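Local coordinates for protein inositol-3-phosphate synthase (Caenorhabditis elegans, PDB 1VKO) that binds nicotinamide-adenine-dinucleotide and belongs to the NAD(P)-binding Rossmann-fold clan, here in a four-chain assembly, at residues Y66-R75 / S459-Y469; N115-T123 / P446-L454. All blocks are in the same frame, centred on the assembly; numbering follows the deposited sequence.

Contact 1: Y66-R75 / S459-Y469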
# COMPACT_ATOMS: atom_id res chain seq x y z
N TYR A 66 -7.60 48.18 9.41
CA TYR A 66 -7.51 47.64 10.76
C TYR A 66 -6.36 48.35 11.46
O TYR A 66 -5.35 48.63 10.84
CB TYR A 66 -7.25 46.13 10.71
CG TYR A 66 -8.50 45.26 10.63
CD1 TYR A 66 -9.03 44.90 9.40
CD2 TYR A 66 -9.14 44.82 11.78
CE1 TYR A 66 -10.18 44.10 9.32
CE2 TYR A 66 -10.30 44.01 11.70
CZ TYR A 66 -10.80 43.66 10.46
OH TYR A 66 -11.93 42.87 10.36
N SER A 67 -6.50 48.66 12.75
CA SER A 67 -5.37 49.19 13.50
C SER A 67 -5.04 48.20 14.60
O SER A 67 -5.82 48.05 15.52
CB SER A 67 -5.67 50.58 14.06
OG SER A 67 -4.50 51.16 14.61
N PHE A 68 -3.92 47.49 14.49
CA PHE A 68 -3.58 46.45 15.47
C PHE A 68 -2.64 47.00 16.51
O PHE A 68 -1.78 47.83 16.21
CB PHE A 68 -2.91 45.22 14.82
CG PHE A 68 -3.70 44.59 13.71
CD1 PHE A 68 -4.86 43.90 13.97
CD2 PHE A 68 -3.28 44.70 12.40
CE1 PHE A 68 -5.61 43.33 12.92
CE2 PHE A 68 -4.01 44.11 11.35
CZ PHE A 68 -5.17 43.43 11.62
N LYS A 69 -2.78 46.51 17.74
CA LYS A 69 -1.72 46.69 18.71
C LYS A 69 -1.32 45.31 19.14
O LYS A 69 -2.19 44.48 19.40
CB LYS A 69 -2.17 47.52 19.93
CG LYS A 69 -2.05 49.05 19.80
CD LYS A 69 -2.37 49.70 21.17
CE LYS A 69 -2.14 51.23 21.23
NZ LYS A 69 -3.20 52.02 20.54
N THR A 70 -0.00 45.07 19.22
CA THR A 70 0.53 43.79 19.66
C THR A 70 1.54 43.95 20.76
O THR A 70 2.64 44.45 20.51
CB THR A 70 1.23 43.05 18.49
OG1 THR A 70 0.29 42.82 17.44
CG2 THR A 70 1.63 41.64 18.92
N VAL A 71 1.23 43.49 21.97
CA VAL A 71 2.26 43.50 23.01
C VAL A 71 3.42 42.62 22.54
O VAL A 71 3.22 41.50 22.06
CB VAL A 71 1.72 43.09 24.40
CG1 VAL A 71 2.86 43.11 25.46
CG2 VAL A 71 0.58 44.02 24.84
N LEU A 72 4.63 43.15 22.60
CA LEU A 72 5.78 42.45 22.02
C LEU A 72 6.50 41.50 22.97
O LEU A 72 7.19 40.60 22.52
CB LEU A 72 6.80 43.43 21.43
CG LEU A 72 6.48 44.19 20.13
CD1 LEU A 72 7.64 45.10 19.79
CD2 LEU A 72 6.20 43.26 18.97
N LYS A 73 6.37 41.72 24.28
CA LYS A 73 6.97 40.78 25.23
C LYS A 73 5.96 39.71 25.60
O LYS A 73 4.89 40.04 26.11
CB LYS A 73 7.51 41.47 26.48
CG LYS A 73 8.58 40.64 27.18
CD LYS A 73 8.43 40.64 28.69
CE LYS A 73 9.23 41.75 29.34
NZ LYS A 73 9.09 41.77 30.84
N PRO A 74 6.26 38.45 25.29
CA PRO A 74 5.41 37.35 25.71
C PRO A 74 5.29 37.32 27.23
O PRO A 74 6.28 37.54 27.93
CB PRO A 74 6.13 36.11 25.16
CG PRO A 74 6.87 36.65 23.95
CD PRO A 74 7.39 37.97 24.46
N ARG A 75 4.06 37.10 27.72
CA ARG A 75 3.79 37.04 29.15
C ARG A 75 4.28 35.72 29.78
O ARG A 75 4.44 34.71 29.07
CB ARG A 75 2.30 37.21 29.40
CG ARG A 75 1.84 38.66 29.43
CD ARG A 75 1.50 39.22 28.06
NE ARG A 75 0.90 40.56 28.13
CZ ARG A 75 -0.36 40.85 27.84
NH1 ARG A 75 -1.21 39.91 27.44
NH2 ARG A 75 -0.77 42.09 27.93
N SER A 459 -3.66 36.62 23.07
CA SER A 459 -3.97 37.34 24.29
C SER A 459 -3.25 38.68 24.29
O SER A 459 -3.58 39.54 25.10
CB SER A 459 -3.63 36.51 25.54
OG SER A 459 -2.33 36.77 26.01
N ARG A 460 -2.30 38.85 23.36
CA ARG A 460 -1.49 40.08 23.20
C ARG A 460 -1.90 40.97 22.03
O ARG A 460 -1.31 42.02 21.80
CB ARG A 460 0.01 39.75 23.06
CG ARG A 460 0.69 39.53 24.40
CD ARG A 460 2.21 39.33 24.32
NE ARG A 460 2.56 38.01 23.80
CZ ARG A 460 3.24 37.76 22.68
NH1 ARG A 460 3.71 38.73 21.90
NH2 ARG A 460 3.47 36.51 22.35
N VAL A 461 -2.91 40.56 21.28
CA VAL A 461 -3.32 41.34 20.13
C VAL A 461 -4.64 42.07 20.43
O VAL A 461 -5.54 41.49 21.03
CB VAL A 461 -3.47 40.45 18.85
CG1 VAL A 461 -3.91 41.27 17.65
CG2 VAL A 461 -2.16 39.71 18.55
N SER A 462 -4.73 43.32 20.00
CA SER A 462 -6.01 44.05 19.99
C SER A 462 -6.14 44.90 18.73
O SER A 462 -5.17 45.12 18.03
CB SER A 462 -6.14 44.91 21.25
OG SER A 462 -5.08 45.86 21.31
N TYR A 463 -7.35 45.36 18.42
CA TYR A 463 -7.58 46.14 17.21
C TYR A 463 -8.65 47.21 17.46
O TYR A 463 -9.43 47.11 18.39
CB TYR A 463 -7.99 45.21 16.04
CG TYR A 463 -9.38 44.64 16.21
CD1 TYR A 463 -9.64 43.67 17.17
CD2 TYR A 463 -10.42 45.09 15.42
CE1 TYR A 463 -10.91 43.16 17.35
CE2 TYR A 463 -11.71 44.58 15.58
CZ TYR A 463 -11.95 43.62 16.55
OH TYR A 463 -13.23 43.10 16.73
N LYS A 464 -8.70 48.25 16.64
CA LYS A 464 -9.66 49.31 16.88
C LYS A 464 -11.06 48.92 16.47
O LYS A 464 -11.34 48.69 15.29
CB LYS A 464 -9.25 50.62 16.20
CG LYS A 464 -8.71 51.68 17.15
CD LYS A 464 -8.74 53.06 16.52
CE LYS A 464 -8.69 54.13 17.59
NZ LYS A 464 -8.26 55.46 17.07
N VAL A 465 -11.96 48.86 17.44
CA VAL A 465 -13.37 48.79 17.09
C VAL A 465 -13.92 50.22 16.88
O VAL A 465 -14.05 50.64 15.73
CB VAL A 465 -14.20 47.90 18.03
CG1 VAL A 465 -15.68 48.01 17.71
CG2 VAL A 465 -13.76 46.46 17.87
N ASP A 466 -14.16 50.98 17.95
CA ASP A 466 -14.69 52.33 17.75
C ASP A 466 -14.00 53.37 18.61
O ASP A 466 -14.64 54.02 19.44
CB ASP A 466 -16.23 52.36 18.00
CG ASP A 466 -17.05 52.51 16.71
OD1 ASP A 466 -16.64 53.30 15.83
OD2 ASP A 466 -18.11 51.88 16.49
N ASP A 467 -12.69 53.54 18.41
CA ASP A 467 -11.87 54.47 19.23
C ASP A 467 -11.30 53.86 20.53
O ASP A 467 -10.41 54.45 21.16
CB ASP A 467 -12.59 55.81 19.55
CG ASP A 467 -12.44 56.85 18.44
OD1 ASP A 467 -11.32 57.01 17.89
OD2 ASP A 467 -13.39 57.56 18.05
N GLU A 468 -11.82 52.69 20.92
CA GLU A 468 -11.18 51.87 21.96
C GLU A 468 -10.67 50.59 21.31
O GLU A 468 -11.16 50.18 20.25
CB GLU A 468 -12.12 51.57 23.14
CG GLU A 468 -12.63 52.82 23.89
CD GLU A 468 -11.77 53.25 25.08
OE1 GLU A 468 -11.94 52.68 26.19
OE2 GLU A 468 -10.95 54.19 24.93
N TYR A 469 -9.68 49.97 21.93
CA TYR A 469 -9.10 48.76 21.38
C TYR A 469 -9.74 47.54 21.99
O TYR A 469 -10.00 47.52 23.20
CB TYR A 469 -7.59 48.75 21.61
CG TYR A 469 -6.87 49.55 20.56
CD1 TYR A 469 -6.92 50.94 20.57
CD2 TYR A 469 -6.18 48.92 19.54
CE1 TYR A 469 -6.28 51.68 19.60
CE2 TYR A 469 -5.54 49.65 18.56
CZ TYR A 469 -5.59 51.03 18.60
OH TYR A 469 -4.95 51.74 17.64
O HOH W 1 -3.02 44.53 22.27

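Contact 2: N115-T123 / P446-L454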
# COMPACT_ATOMS: atom_id res chain seq x y z
N ASN A 115 14.37 17.82 19.84
CA ASN A 115 13.96 18.98 19.04
C ASN A 115 12.46 19.27 19.13
O ASN A 115 11.76 18.66 19.94
CB ASN A 115 14.41 18.84 17.57
CG ASN A 115 13.79 17.64 16.88
OD1 ASN A 115 12.69 17.20 17.20
ND2 ASN A 115 14.49 17.11 15.88
N TYR A 116 12.00 20.24 18.33
CA TYR A 116 10.59 20.65 18.28
C TYR A 116 10.07 20.53 16.89
O TYR A 116 9.27 21.35 16.49
CB TYR A 116 10.33 22.11 18.77
CG TYR A 116 10.46 22.29 20.29
CD1 TYR A 116 9.68 21.53 21.16
CD2 TYR A 116 11.37 23.18 20.84
CE1 TYR A 116 9.81 21.65 22.50
CE2 TYR A 116 11.49 23.32 22.22
CZ TYR A 116 10.71 22.55 23.03
OH TYR A 116 10.84 22.63 24.39
N PHE A 117 10.47 19.51 16.14
CA PHE A 117 9.88 19.32 14.82
C PHE A 117 8.37 19.04 14.89
O PHE A 117 7.83 18.57 15.90
CB PHE A 117 10.60 18.21 14.05
CG PHE A 117 11.91 18.62 13.44
CD1 PHE A 117 12.54 19.82 13.80
CD2 PHE A 117 12.55 17.78 12.51
CE1 PHE A 117 13.77 20.19 13.25
CE2 PHE A 117 13.79 18.13 11.95
CZ PHE A 117 14.41 19.34 12.33
N GLY A 118 7.67 19.36 13.81
CA GLY A 118 6.24 19.23 13.80
C GLY A 118 5.47 20.24 14.61
O GLY A 118 4.26 20.08 14.78
N SER A 119 6.17 21.26 15.14
CA SER A 119 5.53 22.46 15.70
C SER A 119 5.44 23.47 14.56
O SER A 119 6.47 23.83 14.01
CB SER A 119 6.41 23.02 16.84
OG SER A 119 5.78 24.06 17.59
N VAL A 120 4.25 23.91 14.15
CA VAL A 120 4.19 25.02 13.18
C VAL A 120 4.94 26.25 13.72
O VAL A 120 5.77 26.84 13.01
CB VAL A 120 2.76 25.42 12.78
CG1 VAL A 120 2.76 26.63 11.84
CG2 VAL A 120 2.05 24.28 12.06
N THR A 121 4.70 26.62 14.98
CA THR A 121 5.24 27.88 15.48
C THR A 121 6.75 27.84 15.60
O THR A 121 7.38 28.84 15.38
CB THR A 121 4.60 28.30 16.81
OG1 THR A 121 4.80 27.28 17.81
CG2 THR A 121 3.08 28.41 16.67
N GLN A 122 7.32 26.67 15.91
CA GLN A 122 8.74 26.57 16.18
C GLN A 122 9.53 26.28 14.93
O GLN A 122 10.71 26.57 14.91
CB GLN A 122 9.08 25.50 17.24
CG GLN A 122 8.52 25.73 18.63
CD GLN A 122 8.72 27.17 19.16
OE1 GLN A 122 7.75 27.89 19.39
NE2 GLN A 122 9.97 27.57 19.34
N THR A 123 8.89 25.73 13.88
CA THR A 123 9.62 25.29 12.67
C THR A 123 9.04 25.63 11.28
O THR A 123 9.75 25.48 10.29
CB THR A 123 10.05 23.76 12.75
OG1 THR A 123 8.98 22.91 12.36
CG2 THR A 123 10.32 23.33 14.16
N PRO A 446 3.66 18.42 19.95
CA PRO A 446 4.00 19.69 19.33
C PRO A 446 2.75 20.56 19.12
O PRO A 446 2.86 21.80 19.23
CB PRO A 446 4.61 19.29 17.98
CG PRO A 446 4.43 17.83 17.84
CD PRO A 446 4.22 17.28 19.21
N LEU A 447 1.59 19.93 18.88
CA LEU A 447 0.34 20.66 18.63
C LEU A 447 -0.20 21.22 19.93
O LEU A 447 -0.89 22.23 19.97
CB LEU A 447 -0.72 19.74 17.99
CG LEU A 447 -0.83 19.56 16.47
CD1 LEU A 447 0.49 19.30 15.79
CD2 LEU A 447 -1.80 18.43 16.15
N ILE A 448 0.11 20.54 21.02
CA ILE A 448 -0.23 21.09 22.29
C ILE A 448 0.62 22.34 22.49
O ILE A 448 0.11 23.35 22.96
CB ILE A 448 0.00 20.08 23.41
CG1 ILE A 448 -1.10 19.01 23.39
CG2 ILE A 448 0.02 20.83 24.77
CD1 ILE A 448 -0.79 17.80 24.22
N TYR A 449 1.91 22.31 22.10
CA TYR A 449 2.73 23.51 22.27
C TYR A 449 2.20 24.61 21.37
O TYR A 449 2.14 25.73 21.79
CB TYR A 449 4.22 23.31 22.00
CG TYR A 449 4.89 22.18 22.70
CD1 TYR A 449 4.60 21.86 24.01
CD2 TYR A 449 5.85 21.43 22.04
CE1 TYR A 449 5.26 20.80 24.66
CE2 TYR A 449 6.52 20.38 22.66
CZ TYR A 449 6.22 20.08 23.96
OH TYR A 449 6.83 19.01 24.52
N ASP A 450 1.77 24.29 20.15
CA ASP A 450 1.29 25.34 19.26
C ASP A 450 -0.00 25.98 19.74
O ASP A 450 -0.18 27.22 19.62
CB ASP A 450 1.08 24.85 17.85
CG ASP A 450 2.37 24.38 17.17
OD1 ASP A 450 3.42 25.05 17.36
OD2 ASP A 450 2.41 23.37 16.42
N LEU A 451 -0.94 25.17 20.24
CA LEU A 451 -2.23 25.73 20.69
C LEU A 451 -1.97 26.72 21.86
O LEU A 451 -2.44 27.86 21.85
CB LEU A 451 -3.21 24.63 21.08
CG LEU A 451 -3.76 23.72 19.96
CD1 LEU A 451 -4.10 22.36 20.55
CD2 LEU A 451 -4.97 24.33 19.25
N ALA A 452 -1.21 26.28 22.84
CA ALA A 452 -0.91 27.14 23.96
C ALA A 452 -0.30 28.44 23.39
O ALA A 452 -0.67 29.54 23.80
CB ALA A 452 0.04 26.45 24.94
N ILE A 453 0.61 28.29 22.42
CA ILE A 453 1.50 29.38 22.06
C ILE A 453 0.74 30.42 21.25
O ILE A 453 0.86 31.63 21.46
CB ILE A 453 2.78 28.82 21.38
CG1 ILE A 453 3.72 28.25 22.46
CG2 ILE A 453 3.51 29.88 20.54
CD1 ILE A 453 4.91 27.50 21.93
N LEU A 454 -0.10 29.97 20.34
CA LEU A 454 -0.91 30.90 19.58
C LEU A 454 -1.95 31.58 20.45
O LEU A 454 -2.37 32.70 20.15
CB LEU A 454 -1.57 30.17 18.41
CG LEU A 454 -0.54 29.69 17.41
CD1 LEU A 454 -1.11 28.64 16.53
CD2 LEU A 454 0.10 30.86 16.59

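Contact 1: Y66-R75 / S459-Y469
Lys69 and Ser462 are a hydrogen-bonded pair in the antiparallel ladder that joins strand 56-71 to strand 461-464 within an antiparallel sheet. Lys69 N donates a hydrogen bond to Ser462 O at 2.8 Å, and Ser462 N returns the bond to Lys69 O at 2.9 Å. Water 1 donates to the same Lys69 O, which therefore has two donors, and lies 2.6 Å from Ser462 OG. Val71 N to Arg460 O and Lys464 N to Ser67 O carry the ladder on in either direction.

Arg460 closes one end. A bend at chi3 (-74°) brings NH1 to Val71 O at 2.8 Å, with that oxygen only 6° out of the guanidinium plane, while Pro74 CA sits over one face of the group. NH2 is taken by a salt bridge to Glu456 and by Pro147 O. The Arg75 side chain runs antiparallel to that of Arg460, Arg460 CG lying over a face of its guanidinium, and its NH1 makes a weak bond to Ser459 O.

Tyr66 and Tyr463 are neighbours, with CD2 of Tyr66 3.9 Å from CD2 of Tyr463; their hydroxyls bond to Thr527 and Gln528 of the second subunit. On the sheet face carrying Lys69, its NZ makes a cation-pi contact 3.6 Å from the centroid of the Tyr469 ring, Lys464 CG covers the opposite ring face, and Tyr469 OH shares a hydrogen bond with Ser67 OG at 3.1 Å.

Contact 2: N115-T123 / P446-L454
Asp450, on helix 440-458, reaches across to Ser119, Val120 and Thr121 and receives the N-terminus of the short helix that starts at Val120, with Ser119 as N-cap. The bond from CA to CB heads toward segment 115-123, chi1 of -63° sets CG anti to the carbonyl carbon of Asp450, and CG comes 3.5 Å from Ser119 OG. The two carboxylate oxygens then divide the donors unequally. OD2 takes Val120 N at 3.0 Å. OD1 takes three: Ser119 OG at 2.6 Å; Thr121 OG1 at 2.7 Å, nearly in line with the C-O bond; and Thr121 N, from well above the carboxylate plane. Val120 N and Ser119 OG both arrive on the syn side, but tilted out of that plane. Four bonds thus satisfy a buried carboxylate.

Thr121 can use both its amide and its hydroxyl because chi1 of 58° places OG1 between the backbone N and the carbonyl carbon; its CG2 packs on Leu454 CD2 at 3.9 Å. Ser119 OG, besides donating to Asp450, weakly accepts from Gln122 N, the capping bond.

Ahead of the helix, Tyr116 to Ser119 form a type II turn. Gly118 supplies its positive phi, and Gly118 O lies 3.3 Å from Pro446 CB. Tyr116 and Tyr449 have their hydroxyls bonded to Asn152 and to Ala92 O respectively; their ring planes stand at 87°, and Tyr116 CE1 approaches Tyr449 CE2 to 3.5 Å.

How the contacts relate
Helix 440-458 is followed, after Ser459 and Arg460, by strand 461-464, so contacts 1 and 2 draw on consecutive elements of the chain. Their centres are 23 Å apart and their nearest atoms about 5 Å, without touching. Glu456, near the end of the helix, forms a salt bridge with Arg460 and accepts from Arg75 N, so it meets both segments of contact 1. Helix 498-513 spans both as well: Leu512 packs on Phe68, Thr70 and Val461 of contact 1, Phe502 and Leu505 on Val120 and Leu454 of contact 2, respectively. Contact 2 is the one near the ligands, the Leu447 side chain being about 7 Å from both NAD and pyrophosphate. Each contact also meets the second subunit.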